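Local coordinates for protein chitinase (Jonesia denitrificans, PDB 5VG0) that is a copper-dependent lytic polysaccharide monooxygenase module of a larger chitinase, binding copper in a histidine brace and probably acting in chitin breakdown, at residues A[64-68]-A[111-115]; A[84-88]-A[118-123]. One frame throughout, in Å; residues are numbered along the deposited sequence.

Interaction 1 of 2, residues A[64-68]-A[111-115]; sequences IASTV and TDLPT
Leu113 and Ser66 make the central touch between two surface loops: Leu113 N donates to Ser66 O at 3.0 Å, nearly straight at 170°, lying in the carbonyl plane on a lone pair. Asp112 N is also near that oxygen, but its angle is too poor for a bond. The Leu113 side chain follows its amide inward; with CG anti to its own carbonyl carbon (chi1 -65°), CB and CG pass close to Ser66 O and the CD1 methyl comes up against two apolar side chains that lie next to each other on one side of it. There Leu113 CD1 meets Val68 CG1 at 3.7 Å and Ile64 CD1 at 3.8 Å, crossing each at about a right angle. Farther along, the exposed Thr67 and Thr111 run alongside each other, pointing the same way: Thr67 OG1 lies 3.6 Å from Thr111 CB, and their CG2 methyls approach to 3.9 Å. Thr111 is itself held by His92 and Gln93, which bond to its backbone O and N. Segment 64-68 links strand 62-64 to strand 68-74, passing from one sheet of the beta-sandwich to the other, and segment 111-115 does likewise from strand 105-110 toward strand 118-126. Ile64 packs on Val139 and Val141 of strand 131-141, whereas Val68 is backbone hydrogen-bonded to Leu110 of strand 105-110.

Interaction 2 of 2, residues A[84-88]-A[118-123]; sequences EYFVD and HTILAR
Two neighbouring antiparallel strands of the mixed sheet, 80-87 and 118-126, pair here from Glu84-Arg123 to Val87-Ile120, with a polar clasp at each end. Glu84 and Arg123 exchange backbone bonds, as do Phe86 and Leu121. Above the first pair, Arg123 grips Glu84 side-on: NE at 2.9 Å and NH2 at 2.8 Å both reach Glu84 OE1, in the guanidinium plane but more than 30° out of the carboxylate plane. Asn125 ND2 also donates to that oxygen, and Arg123 NH1 bonds Ala39 O. A bend at chi3 (78°) of Arg123 turns its guanidinium so that Phe86 CZ sits 3.6 Å above the centre of that group, the ring steeply inclined to it at 74°. Without the guanidinium, as with an alanine here, the Glu84 carboxylate would probably lose its countercharge and the CZ edge of Phe86 the flat group it rests against. In this immunoglobulin-like beta-sandwich of the LPMO domain, the opposite face of the strands turns to the other sheet: Tyr85 CE1 meets Ala122 CB at 3.5 Å, while Tyr85 OH bonds His108 and Trp72. At the far end Asp88, just past its strand, divides its carboxylate: OD2 takes His118 ND1 at 2.6 Å on its syn lone pair, and OD1 takes Thr119 N at 3.0 Å. Thr115 O holds His118 NE2, fixing the imidazole from both nitrogens.

Interaction 2 is the more buried and larger contact, nearer the centre of the chain; interaction 1 lies at the surface, and both are away from the copper site. Regular strand pairing carries 84-88 with 118-123, finished by charged and imidazole groups, whereas 64-68 with 111-115 has a single backbone bond and a small apolar cluster. Leu113 of that cluster packs with CD2 on Val87 CG2 at 3.8 Å, and next to it Pro114 CG lies 3.9 Å from Val87 CG1. Segment 111-115 leads along the chain into strand 118-126, and the loop contact lies beside one end of the strand pair.

Interaction 1 of 2, residues A[64-68]-A[111-115]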
ATOM      1  N   ILE A  64       7.245  10.681  -9.089  1.00 10.32           N
ATOM      2  CA  ILE A  64       6.767   9.765 -10.116  1.00 10.49           C
ATOM      3  C   ILE A  64       6.087  10.571 -11.214  1.00 10.49           C
ATOM      4  O   ILE A  64       5.804  11.758 -11.066  1.00 11.97           O
ATOM      5  CB  ILE A  64       5.788   8.698  -9.559  1.00 10.97           C
ATOM      6  CG1 ILE A  64       4.535   9.350  -8.977  1.00 10.96           C
ATOM      7  CG2 ILE A  64       6.476   7.815  -8.527  1.00 12.67           C
ATOM      8  CD1 ILE A  64       3.422   8.369  -8.722  1.00 12.49           C
ATOM      9  N   ALA A  65       5.809   9.895 -12.318  1.00 10.76           N
ATOM     10  CA  ALA A  65       5.038  10.434 -13.423  1.00 10.55           C
ATOM     11  C   ALA A  65       3.552  10.106 -13.235  1.00  9.68           C
ATOM     12  O   ALA A  65       3.165   9.375 -12.326  1.00 11.63           O
ATOM     13  CB  ALA A  65       5.566   9.845 -14.721  1.00 12.43           C
ATOM     14  N   SER A  66       2.704  10.632 -14.126  1.00  9.39           N
ATOM     15  CA  SER A  66       1.261  10.435 -14.009  1.00  9.25           C
ATOM     16  C   SER A  66       0.825   9.036 -14.399  1.00  8.77           C
ATOM     17  O   SER A  66      -0.285   8.628 -14.054  1.00 10.09           O
ATOM     18  CB  SER A  66       0.493  11.465 -14.824  1.00 10.04           C
ATOM     19  OG  SER A  66       0.805  11.359 -16.196  1.00 10.35           O
ATOM     20  N   THR A  67       1.667   8.312 -15.129  1.00  9.15           N
ATOM     21  CA  THR A  67       1.524   6.878 -15.354  1.00  9.94           C
ATOM     22  C   THR A  67       2.744   6.223 -14.724  1.00 10.22           C
ATOM     23  O   THR A  67       3.882   6.646 -14.972  1.00 12.42           O
ATOM     24  CB  THR A  67       1.439   6.571 -16.853  1.00 11.14           C
ATOM     25  OG1 THR A  67       0.176   7.017 -17.335  1.00 12.30           O
ATOM     26  CG2 THR A  67       1.554   5.089 -17.126  1.00 12.69           C
ATOM     27  N   VAL A  68       2.512   5.221 -13.884  1.00  9.79           N
ATOM     28  CA  VAL A  68       3.576   4.622 -13.088  1.00 10.32           C
ATOM     29  C   VAL A  68       3.292   3.142 -12.915  1.00  9.70           C
ATOM     30  O   VAL A  68       2.138   2.735 -12.773  1.00 10.97           O
ATOM     31  CB  VAL A  68       3.686   5.342 -11.722  1.00 12.92           C
ATOM     32  CG1 VAL A  68       2.427   5.156 -10.887  1.00 15.07           C
ATOM     33  CG2 VAL A  68       4.922   4.877 -10.956  1.00 14.94           C
ATOM     34  N   THR A 111      -2.587   4.941 -14.150  1.00  8.92           N
ATOM     35  CA  THR A 111      -2.542   6.026 -15.122  1.00  9.08           C
ATOM     36  C   THR A 111      -3.397   7.189 -14.634  1.00  9.02           C
ATOM     37  O   THR A 111      -4.224   7.047 -13.733  1.00 10.10           O
ATOM     38  CB  THR A 111      -3.018   5.612 -16.539  1.00 11.26           C
ATOM     39  OG1 THR A 111      -4.434   5.444 -16.553  1.00 14.07           O
ATOM     40  CG2 THR A 111      -2.313   4.373 -17.021  1.00 12.52           C
ATOM     41  N   ASP A 112      -3.194   8.353 -15.243  1.00  8.36           N
ATOM     42  CA  ASP A 112      -4.036   9.518 -14.971  1.00  8.37           C
ATOM     43  C   ASP A 112      -3.983   9.911 -13.498  1.00  8.72           C
ATOM     44  O   ASP A 112      -4.984  10.326 -12.916  1.00 10.01           O
ATOM     45  CB  ASP A 112      -5.482   9.295 -15.437  1.00  8.83           C
ATOM     46  CG  ASP A 112      -6.334  10.533 -15.358  1.00  9.13           C
ATOM     47  OD1 ASP A 112      -5.817  11.649 -15.537  1.00  9.95           O
ATOM     48  OD2 ASP A 112      -7.547  10.380 -15.147  1.00 11.33           O
ATOM     49  N   LEU A 113      -2.800   9.830 -12.900  1.00  9.48           N
ATOM     50  CA  LEU A 113      -2.639  10.340 -11.543  1.00  9.54           C
ATOM     51  C   LEU A 113      -2.543  11.865 -11.569  1.00 10.39           C
ATOM     52  O   LEU A 113      -1.869  12.428 -12.429  1.00 11.43           O
ATOM     53  CB  LEU A 113      -1.384   9.769 -10.904  1.00 10.09           C
ATOM     54  CG  LEU A 113      -1.407   8.263 -10.676  1.00 11.78           C
ATOM     55  CD1 LEU A 113      -0.055   7.778 -10.217  1.00 14.00           C
ATOM     56  CD2 LEU A 113      -2.460   7.861  -9.685  1.00 13.81           C
ATOM     57  N   PRO A 114      -3.209  12.548 -10.644  1.00 10.52           N
ATOM     58  CA  PRO A 114      -3.160  14.010 -10.627  1.00 11.12           C
ATOM     59  C   PRO A 114      -1.781  14.501 -10.229  1.00 10.67           C
ATOM     60  O   PRO A 114      -1.083  13.882  -9.425  1.00 11.74           O
ATOM     61  CB  PRO A 114      -4.207  14.379  -9.576  1.00 12.09           C
ATOM     62  CG  PRO A 114      -4.212  13.200  -8.647  1.00 12.51           C
ATOM     63  CD  PRO A 114      -3.995  12.005  -9.522  1.00 12.00           C
ATOM     64  N   THR A 115      -1.396  15.646 -10.779  1.00 11.57           N
ATOM     65  CA  THR A 115      -0.089  16.200 -10.450  1.00 11.94           C
ATOM     66  C   THR A 115      -0.082  16.767  -9.034  1.00 11.46           C
ATOM     67  O   THR A 115      -1.125  17.086  -8.458  1.00 12.61           O
ATOM     68  CB  THR A 115       0.360  17.264 -11.462  1.00 14.11           C
ATOM     69  OG1 THR A 115      -0.543  18.371 -11.453  1.00 14.00           O
ATOM     70  CG2 THR A 115       0.442  16.692 -12.875  1.00 15.51           C
TER

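Interaction 2 of 2, residues A[84-88]-A[118-123]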
ATOM      1  N   GLU A  84      -7.523  -2.517  -5.075  1.00  7.66           N
ATOM      2  CA  GLU A  84      -8.135  -1.205  -5.210  1.00  7.81           C
ATOM      3  C   GLU A  84      -7.099  -0.140  -4.900  1.00  7.81           C
ATOM      4  O   GLU A  84      -6.396  -0.225  -3.900  1.00 10.50           O
ATOM      5  CB  GLU A  84      -9.316  -1.051  -4.254  1.00  8.89           C
ATOM      6  CG  GLU A  84     -10.480  -1.973  -4.579  1.00 10.37           C
ATOM      7  CD  GLU A  84     -11.566  -1.888  -3.544  1.00 11.68           C
ATOM      8  OE1 GLU A  84     -11.289  -2.192  -2.375  1.00 12.23           O
ATOM      9  OE2 GLU A  84     -12.691  -1.490  -3.914  1.00 15.68           O
ATOM     10  N   TYR A  85      -7.018   0.859  -5.757  1.00  7.29           N
ATOM     11  CA  TYR A  85      -6.098   1.972  -5.596  1.00  7.15           C
ATOM     12  C   TYR A  85      -6.876   3.260  -5.443  1.00  7.09           C
ATOM     13  O   TYR A  85      -7.675   3.604  -6.315  1.00  8.55           O
ATOM     14  CB  TYR A  85      -5.140   2.061  -6.778  1.00  8.26           C
ATOM     15  CG  TYR A  85      -4.249   0.859  -6.885  1.00  8.57           C
ATOM     16  CD1 TYR A  85      -3.073   0.795  -6.177  1.00  8.84           C
ATOM     17  CD2 TYR A  85      -4.591  -0.233  -7.644  1.00  8.90           C
ATOM     18  CE1 TYR A  85      -2.251  -0.298  -6.235  1.00  9.65           C
ATOM     19  CE2 TYR A  85      -3.748  -1.349  -7.713  1.00  9.64           C
ATOM     20  CZ  TYR A  85      -2.576  -1.369  -7.004  1.00  9.50           C
ATOM     21  OH  TYR A  85      -1.719  -2.436  -7.031  1.00 11.52           O
ATOM     22  N   PHE A  86      -6.634   3.943  -4.341  1.00  7.58           N
ATOM     23  CA  PHE A  86      -7.275   5.206  -4.000  1.00  7.94           C
ATOM     24  C   PHE A  86      -6.242   6.314  -4.096  1.00  7.97           C
ATOM     25  O   PHE A  86      -5.071   6.111  -3.776  1.00  9.38           O
ATOM     26  CB  PHE A  86      -7.804   5.182  -2.554  1.00  8.83           C
ATOM     27  CG  PHE A  86      -8.856   4.152  -2.284  1.00  9.15           C
ATOM     28  CD1 PHE A  86      -8.529   2.820  -2.099  1.00 10.70           C
ATOM     29  CD2 PHE A  86     -10.182   4.530  -2.178  1.00 10.85           C
ATOM     30  CE1 PHE A  86      -9.520   1.885  -1.856  1.00 11.87           C
ATOM     31  CE2 PHE A  86     -11.158   3.591  -1.934  1.00 13.18           C
ATOM     32  CZ  PHE A  86     -10.820   2.269  -1.769  1.00 13.18           C
ATOM     33  N   VAL A  87      -6.664   7.492  -4.530  1.00  8.04           N
ATOM     34  CA  VAL A  87      -5.827   8.681  -4.504  1.00  8.25           C
ATOM     35  C   VAL A  87      -6.491   9.653  -3.546  1.00  8.54           C
ATOM     36  O   VAL A  87      -7.636  10.059  -3.760  1.00  9.68           O
ATOM     37  CB  VAL A  87      -5.646   9.279  -5.903  1.00 10.47           C
ATOM     38  CG1 VAL A  87      -4.878  10.594  -5.831  1.00 13.50           C
ATOM     39  CG2 VAL A  87      -4.973   8.254  -6.804  1.00 12.14           C
ATOM     40  N   ASP A  88      -5.799   9.984  -2.465  1.00  8.71           N
ATOM     41  CA  ASP A  88      -6.331  10.875  -1.434  1.00  9.54           C
ATOM     42  C   ASP A  88      -7.719  10.430  -0.973  1.00 11.28           C
ATOM     43  O   ASP A  88      -8.611  11.243  -0.759  1.00 13.49           O
ATOM     44  CB  ASP A  88      -6.339  12.320  -1.911  1.00 10.61           C
ATOM     45  CG  ASP A  88      -4.997  12.775  -2.414  1.00 10.67           C
ATOM     46  OD1 ASP A  88      -3.949  12.400  -1.849  1.00 11.86           O
ATOM     47  OD2 ASP A  88      -5.008  13.543  -3.392  1.00 13.18           O
ATOM     48  N   HIS A 118       0.386  13.714  -3.390  1.00  8.79           N
ATOM     49  CA  HIS A 118      -0.769  12.868  -3.118  1.00  9.16           C
ATOM     50  C   HIS A 118      -0.338  11.654  -2.325  1.00  8.43           C
ATOM     51  O   HIS A 118       0.835  11.293  -2.288  1.00 10.22           O
ATOM     52  CB  HIS A 118      -1.433  12.405  -4.421  1.00  9.64           C
ATOM     53  CG  HIS A 118      -1.876  13.555  -5.236  1.00 10.12           C
ATOM     54  ND1 HIS A 118      -3.037  14.238  -4.959  1.00 10.95           N
ATOM     55  CD2 HIS A 118      -1.285  14.206  -6.262  1.00 11.43           C
ATOM     56  CE1 HIS A 118      -3.154  15.250  -5.794  1.00 12.29           C
ATOM     57  NE2 HIS A 118      -2.097  15.262  -6.588  1.00 12.43           N
ATOM     58  N   THR A 119      -1.315  11.017  -1.711  1.00  8.54           N
ATOM     59  CA  THR A 119      -1.105   9.733  -1.056  1.00  8.89           C
ATOM     60  C   THR A 119      -1.966   8.694  -1.760  1.00  8.69           C
ATOM     61  O   THR A 119      -3.187   8.859  -1.851  1.00 10.09           O
ATOM     62  CB  THR A 119      -1.422   9.785   0.435  1.00 11.27           C
ATOM     63  OG1 THR A 119      -0.550  10.751   1.048  1.00 13.15           O
ATOM     64  CG2 THR A 119      -1.197   8.435   1.095  1.00 13.37           C
ATOM     65  N   ILE A 120      -1.330   7.659  -2.274  1.00  7.82           N
ATOM     66  CA  ILE A 120      -2.033   6.530  -2.875  1.00  7.53           C
ATOM     67  C   ILE A 120      -2.230   5.481  -1.797  1.00  7.43           C
ATOM     68  O   ILE A 120      -1.272   5.119  -1.112  1.00  9.49           O
ATOM     69  CB  ILE A 120      -1.219   5.934  -4.036  1.00  8.81           C
ATOM     70  CG1 ILE A 120      -0.934   6.984  -5.104  1.00 12.03           C
ATOM     71  CG2 ILE A 120      -1.935   4.725  -4.629  1.00 10.42           C
ATOM     72  CD1 ILE A 120       0.016   6.533  -6.168  1.00 15.10           C
ATOM     73  N   LEU A 121      -3.454   4.989  -1.630  1.00  7.61           N
ATOM     74  CA  LEU A 121      -3.723   3.833  -0.785  1.00  7.56           C
ATOM     75  C   LEU A 121      -4.020   2.646  -1.684  1.00  7.60           C
ATOM     76  O   LEU A 121      -4.915   2.714  -2.533  1.00  9.45           O
ATOM     77  CB  LEU A 121      -4.910   4.088   0.138  1.00  9.03           C
ATOM     78  CG  LEU A 121      -5.416   2.855   0.915  1.00 11.64           C
ATOM     79  CD1 LEU A 121      -4.385   2.386   1.922  1.00 13.89           C
ATOM     80  CD2 LEU A 121      -6.753   3.128   1.558  1.00 15.11           C
ATOM     81  N   ALA A 122      -3.259   1.586  -1.497  1.00  7.55           N
ATOM     82  CA  ALA A 122      -3.496   0.315  -2.153  1.00  8.11           C
ATOM     83  C   ALA A 122      -4.129  -0.614  -1.137  1.00  7.75           C
ATOM     84  O   ALA A 122      -3.571  -0.836  -0.069  1.00 10.27           O
ATOM     85  CB  ALA A 122      -2.196  -0.263  -2.691  1.00  9.68           C
ATOM     86  N   ARG A 123      -5.291  -1.150  -1.483  1.00  7.48           N
ATOM     87  CA  ARG A 123      -6.045  -2.061  -0.637  1.00  8.09           C
ATOM     88  C   ARG A 123      -6.145  -3.392  -1.370  1.00  7.97           C
ATOM     89  O   ARG A 123      -6.749  -3.468  -2.441  1.00  9.33           O
ATOM     90  CB  ARG A 123      -7.412  -1.457  -0.349  1.00  9.80           C
ATOM     91  CG  ARG A 123      -8.222  -2.181   0.662  1.00 11.06           C
ATOM     92  CD  ARG A 123      -9.361  -1.281   1.155  1.00 11.37           C
ATOM     93  NE  ARG A 123     -10.453  -1.214   0.201  1.00 10.63           N
ATOM     94  CZ  ARG A 123     -11.605  -0.594   0.423  1.00 10.38           C
ATOM     95  NH1 ARG A 123     -11.803   0.092   1.539  1.00 11.82           N
ATOM     96  NH2 ARG A 123     -12.569  -0.655  -0.478  1.00 10.80           N
TER